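Local coordinates for oxetanocin-like protein (Pyrococcus furiosus, PDB 1XX7) that probably hydrolyses 2'-deoxyribonucleoside 5'-monophosphates to the deoxyribonucleoside and phosphate, as a metal-dependent phosphohydrolase of the HD-domain family, at residues Leu28-Pro33 and Ala148-Glu153; Glu36-His41 and Ile74-Glu79; Tyr43-Ile48 and Ile130-Asp135; Leu134-Gln139 and Trp155-Asp160. One frame throughout, in Å; residues are numbered along the deposited sequence.

Interaction 1: residues Leu28-Pro33 and Ala148-Glu153; sequences LIKGVP and AKNLSE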
loop_
_atom_site.group_PDB
_atom_site.type_symbol
_atom_site.label_atom_id
_atom_site.label_comp_id
_atom_site.label_asym_id
_atom_site.label_seq_id
_atom_site.Cartn_x
_atom_site.Cartn_y
_atom_site.Cartn_z
ATOM N N LEU A 28 4.417 -11.024 -6.007
ATOM C CA LEU A 28 3.181 -10.317 -6.137
ATOM C C LEU A 28 2.053 -11.265 -6.508
ATOM O O LEU A 28 0.951 -11.223 -5.929
ATOM C CB LEU A 28 3.378 -9.201 -7.163
ATOM C CG LEU A 28 2.278 -8.258 -7.604
ATOM C CD1 LEU A 28 2.839 -7.019 -8.307
ATOM C CD2 LEU A 28 1.316 -9.015 -8.530
ATOM N N ILE A 29 2.368 -12.150 -7.433
ATOM C CA ILE A 29 1.461 -13.170 -7.877
ATOM C C ILE A 29 1.155 -14.233 -6.788
ATOM O O ILE A 29 0.071 -14.781 -6.772
ATOM C CB ILE A 29 1.989 -13.820 -9.179
ATOM C CG1 ILE A 29 1.975 -12.758 -10.299
ATOM C CG2 ILE A 29 1.097 -14.989 -9.583
ATOM C CD1 ILE A 29 2.679 -13.117 -11.519
ATOM N N LYS A 30 2.129 -14.522 -5.928
ATOM C CA LYS A 30 1.926 -15.302 -4.758
ATOM C C LYS A 30 1.001 -14.671 -3.695
ATOM O O LYS A 30 0.570 -15.360 -2.808
ATOM C CB LYS A 30 3.255 -15.635 -4.095
ATOM C CG LYS A 30 4.078 -16.630 -4.845
ATOM C CD LYS A 30 3.512 -18.007 -4.653
ATOM C CE LYS A 30 4.229 -19.038 -5.455
ATOM N NZ LYS A 30 3.829 -20.383 -4.868
ATOM N N GLY A 31 0.739 -13.373 -3.755
ATOM C CA GLY A 31 -0.083 -12.723 -2.744
ATOM C C GLY A 31 0.698 -11.992 -1.681
ATOM O O GLY A 31 0.127 -11.513 -0.703
ATOM N N VAL A 32 2.013 -11.926 -1.828
ATOM C CA VAL A 32 2.803 -11.112 -0.916
ATOM C C VAL A 32 2.344 -9.665 -1.129
ATOM O O VAL A 32 2.364 -9.174 -2.253
ATOM C CB VAL A 32 4.294 -11.224 -1.161
ATOM C CG1 VAL A 32 5.071 -10.157 -0.270
ATOM C CG2 VAL A 32 4.766 -12.628 -0.905
ATOM N N PRO A 33 1.886 -9.007 -0.044
ATOM C CA PRO A 33 1.144 -7.737 -0.126
ATOM C C PRO A 33 1.848 -6.444 -0.586
ATOM O O PRO A 33 1.201 -5.576 -1.244
ATOM C CB PRO A 33 0.560 -7.562 1.306
ATOM C CG PRO A 33 1.399 -8.317 2.181
ATOM C CD PRO A 33 1.933 -9.527 1.353
ATOM N N ALA A 148 3.705 -15.250 4.696
ATOM C CA ALA A 148 3.498 -16.089 3.506
ATOM C C ALA A 148 3.698 -17.586 3.836
ATOM O O ALA A 148 4.687 -17.945 4.459
ATOM C CB ALA A 148 4.420 -15.674 2.413
ATOM N N LYS A 149 2.760 -18.434 3.401
ATOM C CA LYS A 149 2.848 -19.885 3.593
ATOM C C LYS A 149 3.059 -20.658 2.280
ATOM O O LYS A 149 3.047 -21.869 2.290
ATOM C CB LYS A 149 1.568 -20.413 4.285
ATOM C CG LYS A 149 1.422 -19.968 5.746
ATOM C CD LYS A 149 0.156 -20.577 6.395
ATOM N N ASN A 150 3.242 -19.938 1.173
ATOM C CA ASN A 150 3.166 -20.483 -0.174
ATOM C C ASN A 150 4.419 -20.225 -1.042
ATOM O O ASN A 150 4.344 -20.192 -2.258
ATOM C CB ASN A 150 1.907 -19.935 -0.862
ATOM C CG ASN A 150 1.873 -18.360 -0.977
ATOM O OD1 ASN A 150 2.633 -17.611 -0.333
ATOM N ND2 ASN A 150 0.973 -17.885 -1.807
ATOM N N LEU A 151 5.565 -20.066 -0.398
ATOM C CA LEU A 151 6.815 -19.705 -1.052
ATOM C C LEU A 151 7.913 -20.804 -0.958
ATOM O O LEU A 151 9.066 -20.520 -1.218
ATOM C CB LEU A 151 7.393 -18.438 -0.380
ATOM C CG LEU A 151 6.484 -17.216 -0.261
ATOM C CD1 LEU A 151 7.333 -16.039 0.215
ATOM C CD2 LEU A 151 5.807 -16.871 -1.610
ATOM N N SER A 152 7.563 -22.039 -0.591
ATOM C CA SER A 152 8.565 -23.118 -0.418
ATOM C C SER A 152 9.361 -23.443 -1.692
ATOM O O SER A 152 10.527 -23.792 -1.628
ATOM C CB SER A 152 7.880 -24.404 0.072
ATOM O OG SER A 152 7.057 -24.932 -0.967
ATOM N N GLU A 153 8.711 -23.341 -2.837
ATOM C CA GLU A 153 9.358 -23.569 -4.106
ATOM C C GLU A 153 10.610 -22.692 -4.320
ATOM O O GLU A 153 11.521 -23.097 -5.074
ATOM C CB GLU A 153 8.376 -23.293 -5.254
ATOM C CG GLU A 153 7.967 -21.832 -5.305
ATOM C CD GLU A 153 6.989 -21.508 -6.390
ATOM O OE1 GLU A 153 7.418 -21.348 -7.566
ATOM O OE2 GLU A 153 5.798 -21.381 -6.060
#
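K30 and N150 trade hydrogen bonds in both directions, each using its side chain to reach the backbone carbonyl of the other. The amide of N150 donates from ND2 to K30 O at 2.7 Å, with an N-H...O angle of 157°; the acceptor lies close to the amide plane, and the donor arrives on a lone pair in the carbonyl plane. In return K30 NZ sits 2.7 Å from N150 O and meets it almost head-on, at a C=O...N angle of 171°. The same ammonium group forms a salt bridge with E153, whose OE2 is less surely placed. A bend at chi2 (-76°) turns the lysine chain alongside the loop, where K30 CG also packs on L151 CD2 at 3.7 Å. Replacing K30 with an alanine would probably leave N150 O without this donor, take away the charge facing E153, and strip part of the cover from L151 CD2. K30 O is available to N150 because the helix stops here: G31, with positive phi, closes it in a Schellman motif. Beyond, V32 CG2 lies 4.4 Å from L151 CD1. The contact thus ties the C-terminal end of helix 25-30 to the loop between helices 123-145 and 157-161, with Y143 of helix 123-145 touching both V32 and L151, and a second subunit packing against N150 through its L145.

Interaction 2: residues Glu36-His41 and Ile74-Glu79; sequences ESVADH and IHDLGE. With NI (nickel (II) ion), chain G.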
loop_
_atom_site.group_PDB
_atom_site.type_symbol
_atom_site.label_atom_id
_atom_site.label_comp_id
_atom_site.label_asym_id
_atom_site.label_seq_id
_atom_site.Cartn_x
_atom_site.Cartn_y
_atom_site.Cartn_z
ATOM N N GLU A 36 8.791 -6.230 -2.764
ATOM C CA GLU A 36 9.992 -5.478 -3.203
ATOM C C GLU A 36 9.980 -5.144 -4.692
ATOM O O GLU A 36 9.382 -5.808 -5.499
ATOM C CB GLU A 36 11.251 -6.258 -2.882
ATOM C CG GLU A 36 11.297 -7.660 -3.561
ATOM C CD GLU A 36 12.679 -8.239 -3.693
ATOM O OE1 GLU A 36 13.673 -7.623 -3.197
ATOM O OE2 GLU A 36 12.765 -9.337 -4.269
ATOM N N SER A 37 10.638 -4.061 -5.022
ATOM C CA SER A 37 10.887 -3.686 -6.367
ATOM C C SER A 37 12.148 -4.376 -6.911
ATOM O O SER A 37 12.932 -5.019 -6.162
ATOM C CB SER A 37 11.010 -2.163 -6.441
ATOM O OG SER A 37 12.237 -1.716 -5.885
ATOM N N VAL A 38 12.341 -4.227 -8.220
ATOM C CA VAL A 38 13.521 -4.769 -8.875
ATOM C C VAL A 38 14.800 -4.042 -8.396
ATOM O O VAL A 38 15.879 -4.653 -8.289
ATOM C CB VAL A 38 13.381 -4.728 -10.394
ATOM C CG1 VAL A 38 14.659 -5.244 -11.076
ATOM C CG2 VAL A 38 12.197 -5.558 -10.821
ATOM N N ALA A 39 14.670 -2.750 -8.088
ATOM C CA ALA A 39 15.759 -1.990 -7.520
ATOM C C ALA A 39 16.114 -2.425 -6.102
ATOM O O ALA A 39 17.282 -2.460 -5.758
ATOM C CB ALA A 39 15.429 -0.557 -7.538
ATOM N N ASP A 40 15.103 -2.694 -5.279
ATOM C CA ASP A 40 15.267 -3.256 -3.919
ATOM C C ASP A 40 16.130 -4.538 -3.997
ATOM O O ASP A 40 17.107 -4.725 -3.270
ATOM C CB ASP A 40 13.888 -3.626 -3.331
ATOM C CG ASP A 40 13.133 -2.443 -2.727
ATOM O OD1 ASP A 40 13.809 -1.502 -2.171
ATOM O OD2 ASP A 40 11.846 -2.465 -2.824
ATOM N N HIS A 41 15.690 -5.419 -4.887
ATOM C CA HIS A 41 16.323 -6.663 -5.168
ATOM C C HIS A 41 17.748 -6.484 -5.632
ATOM O O HIS A 41 18.643 -7.120 -5.094
ATOM C CB HIS A 41 15.534 -7.372 -6.279
ATOM C CG HIS A 41 16.274 -8.477 -6.910
ATOM N ND1 HIS A 41 16.719 -9.566 -6.200
ATOM C CD2 HIS A 41 16.675 -8.669 -8.189
ATOM C CE1 HIS A 41 17.346 -10.398 -7.012
ATOM N NE2 HIS A 41 17.321 -9.886 -8.223
ATOM N N ILE A 74 23.912 -3.852 -13.316
ATOM C CA ILE A 74 23.185 -3.839 -14.606
ATOM C C ILE A 74 22.326 -5.097 -14.829
ATOM O O ILE A 74 21.545 -5.147 -15.751
ATOM C CB ILE A 74 24.134 -3.583 -15.799
ATOM C CG1 ILE A 74 25.182 -4.689 -15.944
ATOM C CG2 ILE A 74 24.859 -2.203 -15.624
ATOM C CD1 ILE A 74 24.763 -5.878 -16.721
ATOM N N HIS A 75 22.445 -6.106 -13.970
ATOM C CA HIS A 75 21.978 -7.430 -14.370
ATOM C C HIS A 75 20.456 -7.554 -14.632
ATOM O O HIS A 75 20.047 -8.343 -15.490
ATOM C CB HIS A 75 22.487 -8.485 -13.420
ATOM C CG HIS A 75 21.590 -8.728 -12.266
ATOM N ND1 HIS A 75 21.569 -7.911 -11.163
ATOM C CD2 HIS A 75 20.644 -9.671 -12.063
ATOM C CE1 HIS A 75 20.646 -8.337 -10.321
ATOM N NE2 HIS A 75 20.082 -9.413 -10.832
ATOM N N ASP A 76 19.636 -6.751 -13.941
ATOM C CA ASP A 76 18.186 -6.753 -14.140
ATOM C C ASP A 76 17.693 -5.418 -14.698
ATOM O O ASP A 76 16.490 -5.182 -14.741
ATOM C CB ASP A 76 17.472 -7.067 -12.832
ATOM C CG ASP A 76 17.460 -8.549 -12.514
ATOM O OD1 ASP A 76 17.836 -9.349 -13.371
ATOM O OD2 ASP A 76 17.062 -8.935 -11.397
ATOM N N LEU A 77 18.613 -4.584 -15.194
ATOM C CA LEU A 77 18.254 -3.277 -15.709
ATOM C C LEU A 77 17.387 -3.330 -16.991
ATOM O O LEU A 77 16.580 -2.423 -17.238
ATOM C CB LEU A 77 19.520 -2.489 -15.970
ATOM C CG LEU A 77 19.422 -0.998 -16.263
ATOM C CD1 LEU A 77 18.433 -0.229 -15.307
ATOM C CD2 LEU A 77 20.845 -0.442 -16.171
ATOM N N GLY A 78 17.547 -4.400 -17.780
ATOM C CA GLY A 78 16.673 -4.666 -18.915
ATOM C C GLY A 78 15.194 -4.846 -18.546
ATOM O O GLY A 78 14.308 -4.692 -19.405
ATOM N N GLU A 79 14.939 -5.146 -17.269
ATOM C CA GLU A 79 13.582 -5.251 -16.750
ATOM C C GLU A 79 12.882 -3.897 -16.628
ATOM O O GLU A 79 11.665 -3.851 -16.557
ATOM C CB GLU A 79 13.566 -6.023 -15.415
ATOM C CG GLU A 79 14.153 -7.406 -15.591
ATOM C CD GLU A 79 13.993 -8.348 -14.413
ATOM O OE1 GLU A 79 13.726 -7.921 -13.259
ATOM O OE2 GLU A 79 14.186 -9.546 -14.659
HETATM NI NI NI G . 18.077 -10.436 -10.253
#
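V38 lays its two methyls against the carboxylate end of E79, CG1 lying 3.6 Å from OE1, and the same CG1 rests on D76 CB at 3.8 Å. In both pairs the side chains cross at about a right angle. One helical turn further on, H41 swings its ring toward the 74-79 segment, with CG anti to the backbone N (chi1 164°), and presents NE2 to a nickel ion at 2.2 Å. From the other segment H75 NE2 binds the metal at 2.3 Å and D76 OD2 at 2.1 Å. These three ligands, completed by D132 from helix 123-145, form the H...HD...D metal site that gives the HD-domain family its name. The first histidine comes from the start of helix 38-58, and the adjacent His-Asp pair from the turns that follow helix 65-74. Because the metal draws the ligands together, D76 OD2 lies in plane at the edge of the H41 ring, 3.2 Å from CD2, with ring and carboxylate planes 25° apart. The two imidazoles meet obliquely, their planes at 66°. H75 carries D76 CB over one face, offset toward the rim. Second-shell bonds fix how the rings are turned: H41 ND1 is hydrogen-bonded to D135, and H75 ND1 to the backbone oxygen of A72. At the helix start, S37 and D40 form a capping box, in which D40 N donates to S37 OG at 3.1 Å and S37 N to D40 OD2 at 3.0 Å.

Interaction 3: residues Tyr43-Ile48 and Ile130-Asp135; sequences YRVAFI and IADKLD. With NI (nickel (II) ion), chain G.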
loop_
_atom_site.group_PDB
_atom_site.type_symbol
_atom_site.label_atom_id
_atom_site.label_comp_id
_atom_site.label_asym_id
_atom_site.label_seq_id
_atom_site.Cartn_x
_atom_site.Cartn_y
_atom_site.Cartn_z
ATOM N N TYR A 43 19.736 -3.839 -5.469
ATOM C CA TYR A 43 20.550 -3.314 -4.387
ATOM C C TYR A 43 21.194 -4.408 -3.533
ATOM O O TYR A 43 22.427 -4.367 -3.270
ATOM C CB TYR A 43 19.772 -2.385 -3.440
ATOM C CG TYR A 43 20.657 -2.077 -2.280
ATOM C CD1 TYR A 43 21.771 -1.244 -2.453
ATOM C CD2 TYR A 43 20.499 -2.698 -1.091
ATOM C CE1 TYR A 43 22.659 -1.014 -1.424
ATOM C CE2 TYR A 43 21.399 -2.475 -0.033
ATOM C CZ TYR A 43 22.474 -1.622 -0.234
ATOM O OH TYR A 43 23.387 -1.389 0.748
ATOM N N ARG A 44 20.379 -5.339 -3.018
ATOM C CA ARG A 44 20.936 -6.382 -2.122
ATOM C C ARG A 44 21.780 -7.410 -2.875
ATOM O O ARG A 44 22.724 -7.989 -2.299
ATOM C CB ARG A 44 19.898 -7.072 -1.240
ATOM C CG ARG A 44 20.557 -7.707 -0.030
ATOM C CD ARG A 44 19.629 -8.129 1.053
ATOM N NE ARG A 44 18.755 -9.196 0.608
ATOM C CZ ARG A 44 17.860 -9.813 1.372
ATOM N NH1 ARG A 44 17.777 -9.544 2.667
ATOM N NH2 ARG A 44 17.092 -10.745 0.840
ATOM N N VAL A 45 21.473 -7.623 -4.146
ATOM C CA VAL A 45 22.338 -8.457 -5.012
ATOM C C VAL A 45 23.789 -7.842 -5.092
ATOM O O VAL A 45 24.778 -8.577 -4.951
ATOM C CB VAL A 45 21.733 -8.664 -6.445
ATOM C CG1 VAL A 45 22.729 -9.342 -7.388
ATOM C CG2 VAL A 45 20.477 -9.492 -6.368
ATOM N N ALA A 46 23.870 -6.514 -5.325
ATOM C CA ALA A 46 25.130 -5.781 -5.316
ATOM C C ALA A 46 25.802 -5.920 -3.973
ATOM O O ALA A 46 27.001 -6.289 -3.909
ATOM C CB ALA A 46 24.928 -4.311 -5.665
ATOM N N PHE A 47 25.018 -5.703 -2.895
ATOM C CA PHE A 47 25.529 -5.912 -1.551
ATOM C C PHE A 47 26.085 -7.330 -1.303
ATOM O O PHE A 47 27.134 -7.494 -0.670
ATOM C CB PHE A 47 24.494 -5.548 -0.471
ATOM C CG PHE A 47 24.990 -5.768 0.913
ATOM C CD1 PHE A 47 25.791 -4.847 1.523
ATOM C CD2 PHE A 47 24.717 -6.943 1.593
ATOM C CE1 PHE A 47 26.289 -5.084 2.828
ATOM C CE2 PHE A 47 25.198 -7.152 2.873
ATOM C CZ PHE A 47 25.973 -6.209 3.491
ATOM N N ILE A 48 25.334 -8.345 -1.707
ATOM C CA ILE A 48 25.713 -9.713 -1.423
ATOM C C ILE A 48 26.957 -10.050 -2.248
ATOM O O ILE A 48 27.859 -10.728 -1.756
ATOM C CB ILE A 48 24.574 -10.720 -1.757
ATOM C CG1 ILE A 48 23.428 -10.582 -0.761
ATOM C CG2 ILE A 48 25.110 -12.189 -1.789
ATOM C CD1 ILE A 48 22.154 -11.190 -1.229
ATOM N N ILE A 130 25.003 -16.428 -8.107
ATOM C CA ILE A 130 24.862 -16.885 -6.750
ATOM C C ILE A 130 24.210 -15.816 -5.860
ATOM O O ILE A 130 23.336 -16.117 -5.088
ATOM C CB ILE A 130 26.207 -17.345 -6.179
ATOM C CG1 ILE A 130 26.579 -18.681 -6.817
ATOM C CG2 ILE A 130 26.109 -17.563 -4.650
ATOM C CD1 ILE A 130 28.021 -19.068 -6.582
ATOM N N ALA A 131 24.666 -14.581 -5.972
ATOM C CA ALA A 131 24.142 -13.479 -5.144
ATOM C C ALA A 131 22.656 -13.243 -5.407
ATOM O O ALA A 131 21.889 -12.978 -4.521
ATOM C CB ALA A 131 24.944 -12.186 -5.430
ATOM N N ASP A 132 22.291 -13.303 -6.670
ATOM C CA ASP A 132 20.931 -13.107 -7.099
ATOM C C ASP A 132 19.935 -14.134 -6.499
ATOM O O ASP A 132 18.850 -13.783 -5.988
ATOM C CB ASP A 132 20.929 -13.168 -8.611
ATOM C CG ASP A 132 19.588 -12.851 -9.186
ATOM O OD1 ASP A 132 19.158 -11.706 -9.107
ATOM O OD2 ASP A 132 18.939 -13.757 -9.700
ATOM N N LYS A 133 20.341 -15.399 -6.564
ATOM C CA LYS A 133 19.594 -16.495 -5.982
ATOM C C LYS A 133 19.549 -16.432 -4.488
ATOM O O LYS A 133 18.528 -16.748 -3.892
ATOM C CB LYS A 133 20.178 -17.822 -6.475
ATOM C CG LYS A 133 19.833 -18.052 -7.967
ATOM C CD LYS A 133 20.714 -19.091 -8.618
ATOM C CE LYS A 133 20.302 -19.333 -10.079
ATOM N NZ LYS A 133 18.795 -19.364 -10.209
ATOM N N LEU A 134 20.650 -16.022 -3.866
ATOM C CA LEU A 134 20.672 -15.839 -2.404
ATOM C C LEU A 134 19.756 -14.718 -1.917
ATOM O O LEU A 134 19.105 -14.870 -0.912
ATOM C CB LEU A 134 22.085 -15.609 -1.906
ATOM C CG LEU A 134 23.003 -16.835 -2.049
ATOM C CD1 LEU A 134 24.335 -16.518 -1.417
ATOM C CD2 LEU A 134 22.406 -18.085 -1.446
ATOM N N ASP A 135 19.733 -13.589 -2.621
ATOM C CA ASP A 135 18.812 -12.529 -2.291
ATOM C C ASP A 135 17.344 -13.061 -2.304
ATOM O O ASP A 135 16.596 -12.821 -1.370
ATOM C CB ASP A 135 18.927 -11.379 -3.274
ATOM C CG ASP A 135 17.835 -10.361 -3.081
ATOM O OD1 ASP A 135 17.818 -9.668 -2.028
ATOM O OD2 ASP A 135 16.976 -10.284 -3.969
HETATM NI NI NI G . 18.077 -10.436 -10.253
#
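A131, I48 and V45 form the apolar centre, where the methyl of A131 is received between the two side chains of helix 38-58. A131 CB lies 3.6 Å from I48 CG2 and 4.1 Å from V45 CG1, and it also touches the backbone oxygen of V45. The small residue permits a close approach: the short helical segments pass 8.4 Å apart at 124° between their directions. Further along, I48 extends CD1 over the backbone of the next turn, 3.7 Å from D135 N, while V45 CG2 packs against D132 CA, and both methyls touch D135 CB. The polar edge begins at R44. Its chain bends at chi3 (65°) to bring NE to D135 OD1 at 2.8 Å, in a salt bridge that uses the anti lone pair of the carboxylate; guanidinium and carboxylate planes stand 78° apart. NH2 adds weak bonds to the same OD1 and to D135 O. This buried aspartate has further partners, for K20 of a neighbouring subunit also reaches OD1, and OD2 accepts from H41. D132, whose first bond points away from the opposing helix, turns OD1 to the nickel ion at 2.0 Å. Such a helix pair, one member of which delivers the final aspartate of the H...HD...D metal site, is part of the helical core of the HD domain.

Interaction 4: residues Leu134-Gln139 and Trp155-Asp160; sequences LDMIIQ and WNALED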
loop_
_atom_site.group_PDB
_atom_site.type_symbol
_atom_site.label_atom_id
_atom_site.label_comp_id
_atom_site.label_asym_id
_atom_site.label_seq_id
_atom_site.Cartn_x
_atom_site.Cartn_y
_atom_site.Cartn_z
ATOM N N LEU A 134 20.650 -16.022 -3.866
ATOM C CA LEU A 134 20.672 -15.839 -2.404
ATOM C C LEU A 134 19.756 -14.718 -1.917
ATOM O O LEU A 134 19.105 -14.870 -0.912
ATOM C CB LEU A 134 22.085 -15.609 -1.906
ATOM C CG LEU A 134 23.003 -16.835 -2.049
ATOM C CD1 LEU A 134 24.335 -16.518 -1.417
ATOM C CD2 LEU A 134 22.406 -18.085 -1.446
ATOM N N ASP A 135 19.733 -13.589 -2.621
ATOM C CA ASP A 135 18.812 -12.529 -2.291
ATOM C C ASP A 135 17.344 -13.061 -2.304
ATOM O O ASP A 135 16.596 -12.821 -1.370
ATOM C CB ASP A 135 18.927 -11.379 -3.274
ATOM C CG ASP A 135 17.835 -10.361 -3.081
ATOM O OD1 ASP A 135 17.818 -9.668 -2.028
ATOM O OD2 ASP A 135 16.976 -10.284 -3.969
ATOM N N MET A 136 16.989 -13.790 -3.357
ATOM C CA MET A 136 15.651 -14.393 -3.539
ATOM C C MET A 136 15.235 -15.367 -2.452
ATOM O O MET A 136 14.136 -15.304 -1.973
ATOM C CB MET A 136 15.539 -15.087 -4.893
ATOM C CG MET A 136 14.099 -15.382 -5.256
ATOM S SD MET A 136 13.845 -16.159 -6.890
ATOM C CE MET A 136 14.374 -17.830 -6.365
ATOM N N ILE A 137 16.140 -16.255 -2.066
ATOM C CA ILE A 137 15.841 -17.295 -1.137
ATOM C C ILE A 137 15.713 -16.706 0.233
ATOM O O ILE A 137 14.837 -17.110 1.016
ATOM C CB ILE A 137 16.959 -18.402 -1.092
ATOM C CG1 ILE A 137 17.129 -19.078 -2.449
ATOM C CG2 ILE A 137 16.603 -19.487 -0.059
ATOM C CD1 ILE A 137 18.397 -19.899 -2.501
ATOM N N ILE A 138 16.596 -15.772 0.543
ATOM C CA ILE A 138 16.552 -15.102 1.827
ATOM C C ILE A 138 15.318 -14.199 1.916
ATOM O O ILE A 138 14.703 -14.131 2.966
ATOM C CB ILE A 138 17.853 -14.317 2.127
ATOM C CG1 ILE A 138 19.036 -15.272 2.292
ATOM C CG2 ILE A 138 17.704 -13.511 3.416
ATOM C CD1 ILE A 138 20.458 -14.571 2.238
ATOM N N GLN A 139 14.959 -13.547 0.807
ATOM C CA GLN A 139 13.736 -12.765 0.733
ATOM C C GLN A 139 12.499 -13.618 0.964
ATOM O O GLN A 139 11.571 -13.178 1.627
ATOM C CB GLN A 139 13.626 -12.015 -0.601
ATOM C CG GLN A 139 12.451 -11.001 -0.635
ATOM C CD GLN A 139 12.589 -9.955 0.441
ATOM O OE1 GLN A 139 13.559 -9.183 0.442
ATOM N NE2 GLN A 139 11.646 -9.941 1.394
ATOM N N TRP A 155 12.953 -21.916 -2.458
ATOM C CA TRP A 155 14.111 -22.580 -1.888
ATOM C C TRP A 155 14.762 -23.603 -2.823
ATOM O O TRP A 155 15.890 -24.042 -2.582
ATOM C CB TRP A 155 13.670 -23.272 -0.620
ATOM C CG TRP A 155 13.177 -22.295 0.406
ATOM C CD1 TRP A 155 11.931 -21.701 0.481
ATOM C CD2 TRP A 155 13.923 -21.800 1.518
ATOM N NE1 TRP A 155 11.871 -20.877 1.572
ATOM C CE2 TRP A 155 13.083 -20.920 2.226
ATOM C CE3 TRP A 155 15.235 -22.004 1.976
ATOM C CZ2 TRP A 155 13.513 -20.247 3.363
ATOM C CZ3 TRP A 155 15.651 -21.347 3.090
ATOM C CH2 TRP A 155 14.801 -20.474 3.776
ATOM N N ASN A 156 14.051 -23.990 -3.884
ATOM C CA ASN A 156 14.588 -24.937 -4.849
ATOM C C ASN A 156 15.790 -24.339 -5.587
ATOM O O ASN A 156 16.571 -25.076 -6.202
ATOM C CB ASN A 156 13.500 -25.403 -5.852
ATOM C CG ASN A 156 12.392 -26.235 -5.191
ATOM O OD1 ASN A 156 12.594 -26.835 -4.128
ATOM N ND2 ASN A 156 11.215 -26.279 -5.831
ATOM N N ALA A 157 15.948 -23.014 -5.525
ATOM C CA ALA A 157 17.103 -22.365 -6.149
ATOM C C ALA A 157 18.426 -22.724 -5.445
ATOM O O ALA A 157 19.470 -22.610 -6.059
ATOM C CB ALA A 157 16.918 -20.818 -6.247
ATOM N N LEU A 158 18.382 -23.155 -4.184
ATOM C CA LEU A 158 19.581 -23.708 -3.537
ATOM C C LEU A 158 20.214 -24.810 -4.408
ATOM O O LEU A 158 21.444 -24.840 -4.577
ATOM C CB LEU A 158 19.276 -24.282 -2.163
ATOM C CG LEU A 158 19.283 -23.362 -0.959
ATOM C CD1 LEU A 158 18.742 -24.089 0.289
ATOM C CD2 LEU A 158 20.676 -22.828 -0.694
ATOM N N GLU A 159 19.377 -25.685 -4.979
ATOM C CA GLU A 159 19.860 -26.787 -5.822
ATOM C C GLU A 159 20.638 -26.285 -7.038
ATOM O O GLU A 159 21.547 -26.951 -7.506
ATOM C CB GLU A 159 18.694 -27.653 -6.322
ATOM C CG GLU A 159 17.787 -28.263 -5.236
ATOM C CD GLU A 159 16.421 -28.755 -5.784
ATOM O OE1 GLU A 159 16.064 -28.409 -6.948
ATOM O OE2 GLU A 159 15.700 -29.481 -5.034
ATOM N N ASP A 160 20.259 -25.120 -7.561
ATOM C CA ASP A 160 20.905 -24.548 -8.758
ATOM C C ASP A 160 22.346 -24.015 -8.493
ATOM O O ASP A 160 23.109 -23.785 -9.430
ATOM C CB ASP A 160 20.086 -23.379 -9.340
ATOM C CG ASP A 160 18.598 -23.684 -9.516
ATOM O OD1 ASP A 160 18.144 -24.848 -9.295
ATOM O OD2 ASP A 160 17.881 -22.707 -9.883
#
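With chi1 at -61°, I137 puts its CG2 branch anti to the backbone N and CG1 anti to the carbonyl carbon, a split that sends one branch to W155 and the other to A157 and L158. CG2 goes to W155, whose own CG is anti to its carbonyl carbon (chi1 -63°), a setting that carries the indole back across toward the opposing helix although its first bond points away. The methyl sits over one face of the indole, offset toward the rim: CG2 is 3.5 Å from CE3 and 3.9 Å from the centroid of the six-membered ring, 26° off its normal, a CH-pi contact. The other branch extends to CD1, which reaches the backbone where the next helix starts, 3.7 Å from L158 N, and packs on L158 CG at 3.9 Å. A157 CB fills in beside it, 4.1 Å from CD1. M136, bent at chi3, brings its terminal CE to the same alanine methyl at 3.9 Å. No hydrogen bond links the two segments, so packing alone holds them together. A valine in place of I137 would probably open a gap beside A157 and L158, where CD1 now lies. The indole is fixed at its other end by a bond from W155 NE1 to E144, one more tie to helix 123-145. The contact sets helix 157-161 and the residues leading into it against helix 123-145, while helix 171-179 covers I137 through V177 and L158 through I174 and R178.

In the fold
Helix 123-145 runs through much of the set: it carries one side of interactions 3 and 4, which share L134 and D135 and have centres 10 Å apart, and the loop after it supplies interaction 1. Helix 38-58 joins interactions 2 and 3, centred 11 Å apart, whose residues meet at one nickel ion, linking parts of the chain some ninety residues apart. Interaction 1 lies farther out, its centre about 14 Å from that of interaction 4 and 19 to 20 Å from those of interactions 2 and 3. Along the chain, interactions 2 and 3 cross, both falling between the segments of interaction 1; interaction 4 begins where interaction 3 ends and crosses interaction 1. Sequence-distant helices thus converge on the metal site.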